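Local coordinates for anopheles Plasmodium-responsive Leucine-rich repeat protein 1B (Anopheles gambiae, PDB 4XGO), which probably acts in mosquito immunity to Plasmodium, its leucine-rich repeat domain being part of a protein thought to work with LRIM1, at residues N179-L185 with N200-D206; L256-M262 with Y278-I284; L310-F314 with L335-L339. All coordinates share one frame; numbering follows the deposited sequence. Where two conformers were deposited one is given.

How the interactions relate
All three contacts lie in the leucine-rich repeat domain and follow one another along the chain. Interactions 1 and 2 each join two successive turns of the solenoid, while interaction 3 joins a helix to a beta hairpin at the C-terminal end of the domain. The centres of interactions 1 and 2 are about 26 Å apart, those of interactions 2 and 3 about 16 Å; none touches another. Interaction 1 leads into the parallel strands, includes a bridge between them, and is mainly backbone bonding over leucines. Interaction 2 follows the strands and puts buried asparagine amides beside stacked, partly exposed histidines. Interaction 3 has no backbone bond between its segments; a salt bridge and aromatic packing flank a buried leucine pair.

Interaction 1 of 3, residues N179-L185 with N200-D206; sequences NVELTIL and NYPGLVD. Unlike the reference sequence in segment 200-206: Val205 (reference Thr).
Residues 179-185 and 200-206 run side by side in the same direction. Ile184 and Asp206 form a parallel beta bridge. Asp206 O accepts from Leu185 N at 2.9 Å, and Thr183 O is held by two donors, Val205 N at 2.8 Å and Asp206 N. At the other end Asn179 N donates to Asn200 O in an almost straight bond (169°). Between these points one water bridges the backbones: it donates to Asn179 O and Leu182 O and accepts from Gly203 N at 2.7 Å. Gly203 sits in a type I turn, Tyr201 to Leu204, with its CA against Val180 O.

Leu182 and Leu204 lie alongside each other and point the same way, with Leu182 CG 3.7 Å from Leu204 CD2. The same CD2 meets Leu185 CB. Leu182 CD2 also packs obliquely on the Tyr201 ring, 3.7 Å from Tyr201 CD1. Asn179 CG is anti to the backbone N (chi1 173°), and OD1 accepts from Leu182 N in an Asx motif. Nearer the surface, Thr183 CG2 rests on Val205 CG2 at 3.7 Å.

The contact belongs to a leucine-rich repeat solenoid, where each turn lays its strand beside the last. Asn179 ND2 ties back to Pro158 O and Val161 O, and Asp206 OD1 forms a salt bridge with Arg230 NH1. Backbone bonds of Ile184 with Leu164 and of Leu185 with Asp208 place strand 184-186 between strands 163-165 and 206-208.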
# COMPACT_ATOMS: atom_id res chain seq x y z
N ASN A 179 23.64 -8.79 25.67
CA ASN A 179 22.23 -8.67 26.00
C ASN A 179 21.72 -10.07 26.23
O ASN A 179 21.62 -10.84 25.29
CB ASN A 179 21.49 -7.95 24.86
CG ASN A 179 19.97 -7.93 25.04
OD1 ASN A 179 19.41 -8.65 25.85
ND2 ASN A 179 19.30 -7.09 24.27
N VAL A 180 21.40 -10.40 27.47
CA VAL A 180 20.91 -11.74 27.82
C VAL A 180 19.39 -11.86 27.74
O VAL A 180 18.86 -12.96 27.85
CB VAL A 180 21.39 -12.18 29.24
CG1 VAL A 180 22.86 -11.86 29.42
CG2 VAL A 180 20.55 -11.54 30.34
N GLU A 181 18.70 -10.74 27.56
CA GLU A 181 17.25 -10.73 27.47
C GLU A 181 16.71 -10.98 26.07
O GLU A 181 15.55 -11.38 25.92
CB GLU A 181 16.68 -9.40 27.98
CG GLU A 181 16.94 -9.17 29.46
CD GLU A 181 16.29 -10.22 30.34
OE1 GLU A 181 16.96 -10.69 31.29
OE2 GLU A 181 15.12 -10.58 30.06
N LEU A 182 17.52 -10.70 25.05
CA LEU A 182 17.07 -10.81 23.65
C LEU A 182 16.67 -12.25 23.32
O LEU A 182 17.48 -13.18 23.40
CB LEU A 182 18.16 -10.35 22.69
CG LEU A 182 17.82 -10.34 21.19
CD1 LEU A 182 16.60 -9.47 20.91
CD2 LEU A 182 19.00 -9.88 20.34
N THR A 183 15.41 -12.40 22.92
CA THR A 183 14.73 -13.68 22.77
C THR A 183 14.39 -13.96 21.31
O THR A 183 14.58 -15.08 20.83
CB THR A 183 13.44 -13.67 23.64
OG1 THR A 183 13.81 -13.57 25.03
CG2 THR A 183 12.60 -14.91 23.45
N ILE A 184 13.87 -12.96 20.61
CA ILE A 184 13.47 -13.10 19.22
C ILE A 184 14.22 -12.06 18.40
O ILE A 184 14.10 -10.87 18.67
CB ILE A 184 11.95 -12.89 19.07
CG1 ILE A 184 11.19 -13.95 19.88
CG2 ILE A 184 11.55 -12.95 17.61
CD1 ILE A 184 9.69 -13.74 19.91
N LEU A 185 14.99 -12.52 17.42
CA LEU A 185 15.76 -11.65 16.53
C LEU A 185 15.47 -11.99 15.07
O LEU A 185 15.79 -13.11 14.58
CB LEU A 185 17.25 -11.79 16.80
CG LEU A 185 18.22 -10.92 16.00
CD1 LEU A 185 17.90 -9.45 16.18
CD2 LEU A 185 19.65 -11.24 16.43
N ASN A 200 27.10 -12.65 21.79
CA ASN A 200 26.65 -11.62 22.74
C ASN A 200 25.16 -11.70 23.11
O ASN A 200 24.67 -10.87 23.89
CB ASN A 200 26.93 -10.23 22.17
CG ASN A 200 28.41 -9.97 21.96
OD1 ASN A 200 29.27 -10.55 22.61
ND2 ASN A 200 28.71 -9.06 21.04
N TYR A 201 24.46 -12.72 22.58
CA TYR A 201 23.01 -12.89 22.78
C TYR A 201 22.67 -14.32 23.23
O TYR A 201 22.05 -15.09 22.48
CB TYR A 201 22.26 -12.48 21.50
CG TYR A 201 22.72 -11.13 21.05
CD1 TYR A 201 22.38 -10.00 21.77
CD2 TYR A 201 23.57 -10.99 19.98
CE1 TYR A 201 22.83 -8.75 21.40
CE2 TYR A 201 24.04 -9.74 19.60
CZ TYR A 201 23.67 -8.62 20.32
OH TYR A 201 24.13 -7.37 19.97
N PRO A 202 23.05 -14.67 24.47
CA PRO A 202 22.90 -16.06 24.93
C PRO A 202 21.47 -16.48 25.27
O PRO A 202 21.22 -17.67 25.50
CB PRO A 202 23.79 -16.11 26.18
CG PRO A 202 23.83 -14.71 26.68
CD PRO A 202 23.78 -13.84 25.45
N GLY A 203 20.53 -15.52 25.29
CA GLY A 203 19.14 -15.80 25.64
C GLY A 203 18.25 -16.09 24.44
O GLY A 203 17.05 -16.31 24.59
N LEU A 204 18.83 -16.06 23.24
CA LEU A 204 18.06 -16.17 22.02
C LEU A 204 17.30 -17.48 21.94
O LEU A 204 17.86 -18.55 22.24
CB LEU A 204 18.96 -16.02 20.80
CG LEU A 204 19.37 -14.60 20.43
CD1 LEU A 204 20.44 -14.68 19.35
CD2 LEU A 204 18.15 -13.83 19.92
N VAL A 205 16.03 -17.37 21.57
CA VAL A 205 15.14 -18.50 21.36
C VAL A 205 14.84 -18.71 19.87
O VAL A 205 14.83 -19.85 19.39
CB VAL A 205 13.83 -18.31 22.16
CG1 VAL A 205 12.85 -19.45 21.88
CG2 VAL A 205 14.16 -18.24 23.65
N ASP A 206 14.59 -17.61 19.16
CA ASP A 206 14.26 -17.66 17.73
C ASP A 206 15.14 -16.66 16.99
O ASP A 206 15.15 -15.46 17.30
CB ASP A 206 12.79 -17.34 17.50
CG ASP A 206 11.85 -18.21 18.32
OD1 ASP A 206 11.90 -19.46 18.19
OD2 ASP A 206 11.06 -17.65 19.11
O HOH W 1 20.11 -13.01 24.27

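Interaction 2 of 3, residues L256-M262 with Y278-I284; sequences LSHNHLM and YLDHNSI
Asn282 meets two parts of residues 256-262 with its one amide. ND2 donates to Leu256 O at 3.0 Å, and OD1 accepts from Leu261 N at 2.9 Å in a nearly straight bond (168°). A weak bond from Asn259 N also reaches OD1. The Leu261 side chain lies alongside the amide, its CB 3.4 Å from Asn282 OD1. Chi1 of -81° sets the Asn282 amide beside its own backbone N, and ND2 also donates to Leu279 O. Asn259 repeats the pattern one turn earlier: its ND2 gives a hydrogen to Leu256 O from the face of that carbonyl opposite to Asn282 ND2.

The rings of His258 and His281 form an offset stack with centroids 4.1 Å apart and planes at 9°. His258 CE1 lies over the His281 face, 3.4 Å from His281 CG, and His281 CB sits over the His258 face. His281 ND1 donates to Asp280 OD2 at 2.7 Å, which fixes the rotation of that ring. A water links His258 NE2 to the same OD2. Backbone bonds keep the turns in step, among them His258 N to Asp280 O and Ser283 N to Leu261 O. Among the buried leucines, Leu256 CD1 packs on Leu279 CD2 at 3.8 Å.

Farther out, Asn259 ND2 binds Val233 O and Leu279 O accepts from Asn303 ND2. His302 stacks on His281, so the aromatic row continues into the next turn. Asn259 and Asn282 form part of the asparagine ladder of the leucine-rich repeat fold. Its amides satisfy buried backbone groups where the chain leaves the strands, while the Asp280 carboxylate would probably stabilise positive charge on His281, and less directly on His258.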
# COMPACT_ATOMS: atom_id res chain seq x y z
N LEU A 256 17.76 -25.09 6.73
CA LEU A 256 18.97 -24.94 5.91
C LEU A 256 18.64 -24.96 4.41
O LEU A 256 19.51 -25.15 3.55
CB LEU A 256 19.96 -26.06 6.24
CG LEU A 256 20.42 -26.16 7.69
CD1 LEU A 256 21.28 -27.40 7.87
CD2 LEU A 256 21.12 -24.89 8.11
N SER A 257 17.37 -24.75 4.07
CA SER A 257 16.94 -24.90 2.70
C SER A 257 17.41 -23.77 1.80
O SER A 257 17.74 -22.68 2.27
CB SER A 257 15.40 -25.07 2.61
OG SER A 257 14.72 -23.93 3.08
N HIS A 258 17.47 -24.07 0.50
CA HIS A 258 17.82 -23.10 -0.51
C HIS A 258 19.19 -22.49 -0.25
O HIS A 258 19.36 -21.27 -0.18
CB HIS A 258 16.76 -22.00 -0.62
CG HIS A 258 15.43 -22.49 -1.08
ND1 HIS A 258 15.06 -22.52 -2.40
CD2 HIS A 258 14.39 -23.00 -0.38
CE1 HIS A 258 13.83 -23.00 -2.50
NE2 HIS A 258 13.41 -23.30 -1.29
N ASN A 259 20.16 -23.36 -0.04
CA ASN A 259 21.55 -22.92 -0.01
C ASN A 259 22.28 -23.63 -1.14
O ASN A 259 21.65 -23.98 -2.16
CB ASN A 259 22.14 -23.18 1.38
CG ASN A 259 21.77 -22.11 2.37
OD1 ASN A 259 22.33 -21.03 2.34
ND2 ASN A 259 20.82 -22.41 3.25
N HIS A 260 23.58 -23.85 -0.98
CA HIS A 260 24.34 -24.58 -1.97
C HIS A 260 25.05 -25.73 -1.29
O HIS A 260 26.21 -26.05 -1.65
CB HIS A 260 25.37 -23.64 -2.59
CG HIS A 260 24.75 -22.51 -3.32
ND1 HIS A 260 23.81 -22.70 -4.32
CD2 HIS A 260 24.92 -21.17 -3.22
CE1 HIS A 260 23.43 -21.53 -4.79
NE2 HIS A 260 24.08 -20.59 -4.14
N LEU A 261 24.39 -26.34 -0.31
CA LEU A 261 25.08 -27.27 0.57
C LEU A 261 25.48 -28.56 -0.14
O LEU A 261 24.63 -29.20 -0.76
CB LEU A 261 24.23 -27.61 1.79
CG LEU A 261 24.07 -26.49 2.82
CD1 LEU A 261 22.87 -26.78 3.71
CD2 LEU A 261 25.30 -26.32 3.67
N MET A 262 26.76 -28.94 -0.02
CA MET A 262 27.22 -30.26 -0.45
C MET A 262 27.20 -31.28 0.69
O MET A 262 27.09 -32.47 0.43
CB MET A 262 28.61 -30.16 -1.07
CG MET A 262 28.63 -29.26 -2.28
SD MET A 262 30.17 -29.37 -3.21
CE MET A 262 31.33 -28.58 -2.15
N TYR A 278 14.86 -28.76 7.57
CA TYR A 278 14.63 -28.47 6.16
C TYR A 278 15.94 -28.43 5.39
O TYR A 278 16.75 -27.52 5.60
CB TYR A 278 13.90 -27.16 5.99
CG TYR A 278 12.63 -27.10 6.81
CD1 TYR A 278 11.51 -27.82 6.42
CD2 TYR A 278 12.57 -26.36 7.96
CE1 TYR A 278 10.34 -27.79 7.19
CE2 TYR A 278 11.41 -26.30 8.73
CZ TYR A 278 10.30 -27.01 8.33
OH TYR A 278 9.15 -26.96 9.12
N LEU A 279 16.13 -29.42 4.49
CA LEU A 279 17.34 -29.53 3.68
C LEU A 279 17.10 -29.40 2.20
O LEU A 279 18.03 -29.54 1.38
CB LEU A 279 18.03 -30.87 3.94
CG LEU A 279 18.43 -31.16 5.37
CD1 LEU A 279 19.00 -32.55 5.46
CD2 LEU A 279 19.41 -30.10 5.87
N ASP A 280 15.85 -29.12 1.81
CA ASP A 280 15.51 -29.08 0.41
C ASP A 280 16.26 -27.95 -0.31
O ASP A 280 16.62 -26.93 0.29
CB ASP A 280 13.98 -28.94 0.21
CG ASP A 280 13.44 -27.65 0.78
OD1 ASP A 280 13.16 -27.60 1.98
OD2 ASP A 280 13.37 -26.66 0.02
N HIS A 281 16.45 -28.14 -1.61
CA HIS A 281 17.09 -27.17 -2.49
C HIS A 281 18.55 -26.88 -2.09
O HIS A 281 18.92 -25.79 -1.68
CB HIS A 281 16.25 -25.87 -2.59
CG HIS A 281 14.95 -26.06 -3.30
ND1 HIS A 281 13.81 -26.47 -2.66
CD2 HIS A 281 14.63 -25.93 -4.60
CE1 HIS A 281 12.82 -26.55 -3.53
NE2 HIS A 281 13.30 -26.25 -4.72
N ASN A 282 19.37 -27.92 -2.21
CA ASN A 282 20.81 -27.83 -1.97
C ASN A 282 21.48 -28.80 -2.96
O ASN A 282 20.87 -29.14 -3.99
CB ASN A 282 21.10 -28.17 -0.50
CG ASN A 282 20.87 -27.00 0.43
OD1 ASN A 282 21.62 -26.04 0.39
ND2 ASN A 282 19.86 -27.10 1.32
N SER A 283 22.72 -29.21 -2.70
CA SER A 283 23.43 -30.14 -3.57
C SER A 283 23.94 -31.31 -2.72
O SER A 283 25.02 -31.82 -2.93
CB SER A 283 24.58 -29.40 -4.25
OG SER A 283 24.10 -28.37 -5.11
N ILE A 284 23.13 -31.74 -1.76
CA ILE A 284 23.58 -32.73 -0.79
C ILE A 284 23.58 -34.13 -1.43
O ILE A 284 22.66 -34.49 -2.15
CB ILE A 284 22.70 -32.72 0.47
CG1 ILE A 284 22.84 -31.36 1.16
CG2 ILE A 284 23.12 -33.81 1.44
CD1 ILE A 284 21.71 -31.06 2.11
O HOH W 2 11.74 -25.22 2.93
O HOH W 3 11.66 -24.42 0.45
O HOH W 4 22.94 -26.00 -4.89

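Interaction 3 of 3, residues L310-F314 with L335-L339; sequences LRALF and LEHGL
Arg311, on helix 307-316, meets Glu336 of the hairpin. From Arg311 CB the chain sets CG beside the backbone N and anti to the carbonyl carbon. The side chain crosses that of Glu336 at about a right angle. Arg311 CG lies 3.7 Å from Glu336 CD, and the Arg311 CD methylene is 3.5 Å from Glu336 OE1. The chain then bends at chi3 (-71°), which turns the edge of the guanidinium to Glu336 OE1. NE and CZ lie farther from Glu336 OE1 than NH1 does. At the tip NH1 donates to Glu336 OE1 at 2.9 Å in a salt bridge. The oxygen lies near the guanidinium plane, but NH1 meets it from above the carboxylate plane, and the two planes are 89° apart. The other end nitrogen, NH2, pairs with Glu343 and with Asn308 OD1, so the guanidinium is gripped through both.

Helix 307-316 comes after strand 297-299, the last of the parallel repeat strands, and the short strand 305-306. With the disulfides Cys307-Cys341 and Cys329-Cys340, this is consistent with a disulfide-bonded C-terminal cap, as in many extracellular leucine-rich repeat proteins. Strands 334-336 and 339-342 are antiparallel and joined by a type I' turn from Glu336 to Leu339.

One helical turn beyond Leu310, Phe314 points at the turn. The edge of the His337 ring faces the Phe314 ring in an offset edge-to-face pair, with centroids 4.8 Å apart and planes at 73°. His337 ND1 comes 3.3 Å from Phe314 CD2. Leu339 CD1 touches the rim of the phenyl ring near its plane, 3.6 Å from Phe314 CZ. Deeper in, Leu310 crosses Leu339 at about a right angle, with Leu310 CD2 3.9 Å from Leu339 CB. Leu339 also packs on Leu300, and Leu310 on Cys341.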
# COMPACT_ATOMS: atom_id res chain seq x y z
N LEU A 310 20.38 -42.11 1.00
CA LEU A 310 18.97 -41.78 1.10
C LEU A 310 18.16 -42.94 1.68
O LEU A 310 17.34 -42.74 2.58
CB LEU A 310 18.44 -41.41 -0.29
CG LEU A 310 17.01 -40.91 -0.40
CD1 LEU A 310 16.84 -39.62 0.38
CD2 LEU A 310 16.68 -40.69 -1.87
N ARG A 311 18.40 -44.14 1.17
CA ARG A 311 17.71 -45.34 1.69
C ARG A 311 18.05 -45.62 3.15
O ARG A 311 17.17 -46.02 3.91
CB ARG A 311 18.04 -46.56 0.85
CG ARG A 311 17.28 -46.61 -0.46
CD ARG A 311 17.39 -47.98 -1.10
NE ARG A 311 18.73 -48.25 -1.61
CZ ARG A 311 19.08 -48.20 -2.89
NH1 ARG A 311 18.20 -47.86 -3.83
NH2 ARG A 311 20.32 -48.48 -3.24
N ALA A 312 19.31 -45.40 3.53
CA ALA A 312 19.71 -45.49 4.94
C ALA A 312 18.99 -44.46 5.80
O ALA A 312 18.70 -44.71 6.97
CB ALA A 312 21.22 -45.33 5.08
N LEU A 313 18.71 -43.30 5.22
CA LEU A 313 17.98 -42.23 5.90
C LEU A 313 16.52 -42.63 6.19
O LEU A 313 16.01 -42.35 7.28
CB LEU A 313 18.01 -40.96 5.05
CG LEU A 313 18.07 -39.60 5.73
CD1 LEU A 313 19.26 -39.50 6.67
CD2 LEU A 313 18.14 -38.52 4.67
N PHE A 314 15.86 -43.27 5.23
CA PHE A 314 14.47 -43.71 5.43
C PHE A 314 14.38 -44.83 6.47
O PHE A 314 13.42 -44.89 7.24
CB PHE A 314 13.81 -44.21 4.13
CG PHE A 314 13.74 -43.18 3.04
CD1 PHE A 314 13.39 -41.86 3.30
CD2 PHE A 314 13.99 -43.56 1.72
CE1 PHE A 314 13.32 -40.93 2.27
CE2 PHE A 314 13.91 -42.63 0.69
CZ PHE A 314 13.58 -41.32 0.97
N LEU A 335 13.49 -42.04 -8.93
CA LEU A 335 12.77 -41.78 -7.70
C LEU A 335 12.85 -42.97 -6.74
O LEU A 335 12.68 -44.12 -7.14
CB LEU A 335 11.31 -41.45 -7.97
CG LEU A 335 11.04 -40.17 -8.76
CD1 LEU A 335 9.65 -40.19 -9.37
CD2 LEU A 335 11.20 -38.95 -7.88
N GLU A 336 13.11 -42.65 -5.49
CA GLU A 336 13.16 -43.58 -4.39
C GLU A 336 12.33 -42.96 -3.27
O GLU A 336 12.68 -41.92 -2.74
CB GLU A 336 14.62 -43.72 -3.97
CG GLU A 336 14.83 -44.59 -2.76
CD GLU A 336 14.77 -46.05 -3.10
OE1 GLU A 336 15.66 -46.54 -3.82
OE2 GLU A 336 13.82 -46.70 -2.62
N HIS A 337 11.19 -43.58 -2.93
CA HIS A 337 10.20 -42.95 -2.04
C HIS A 337 9.94 -41.48 -2.39
O HIS A 337 9.88 -40.60 -1.52
CB HIS A 337 10.60 -43.09 -0.57
CG HIS A 337 10.60 -44.51 -0.09
ND1 HIS A 337 11.75 -45.26 0.02
CD2 HIS A 337 9.58 -45.32 0.28
CE1 HIS A 337 11.45 -46.47 0.45
NE2 HIS A 337 10.14 -46.54 0.62
N GLY A 338 9.78 -41.22 -3.68
CA GLY A 338 9.45 -39.90 -4.15
C GLY A 338 10.60 -38.91 -4.28
O GLY A 338 10.37 -37.75 -4.63
N LEU A 339 11.83 -39.35 -4.01
CA LEU A 339 13.01 -38.46 -4.04
C LEU A 339 14.07 -39.00 -5.00
O LEU A 339 14.35 -40.20 -5.02
CB LEU A 339 13.60 -38.34 -2.64
CG LEU A 339 12.73 -37.56 -1.66
CD1 LEU A 339 13.04 -37.97 -0.22
CD2 LEU A 339 12.90 -36.06 -1.83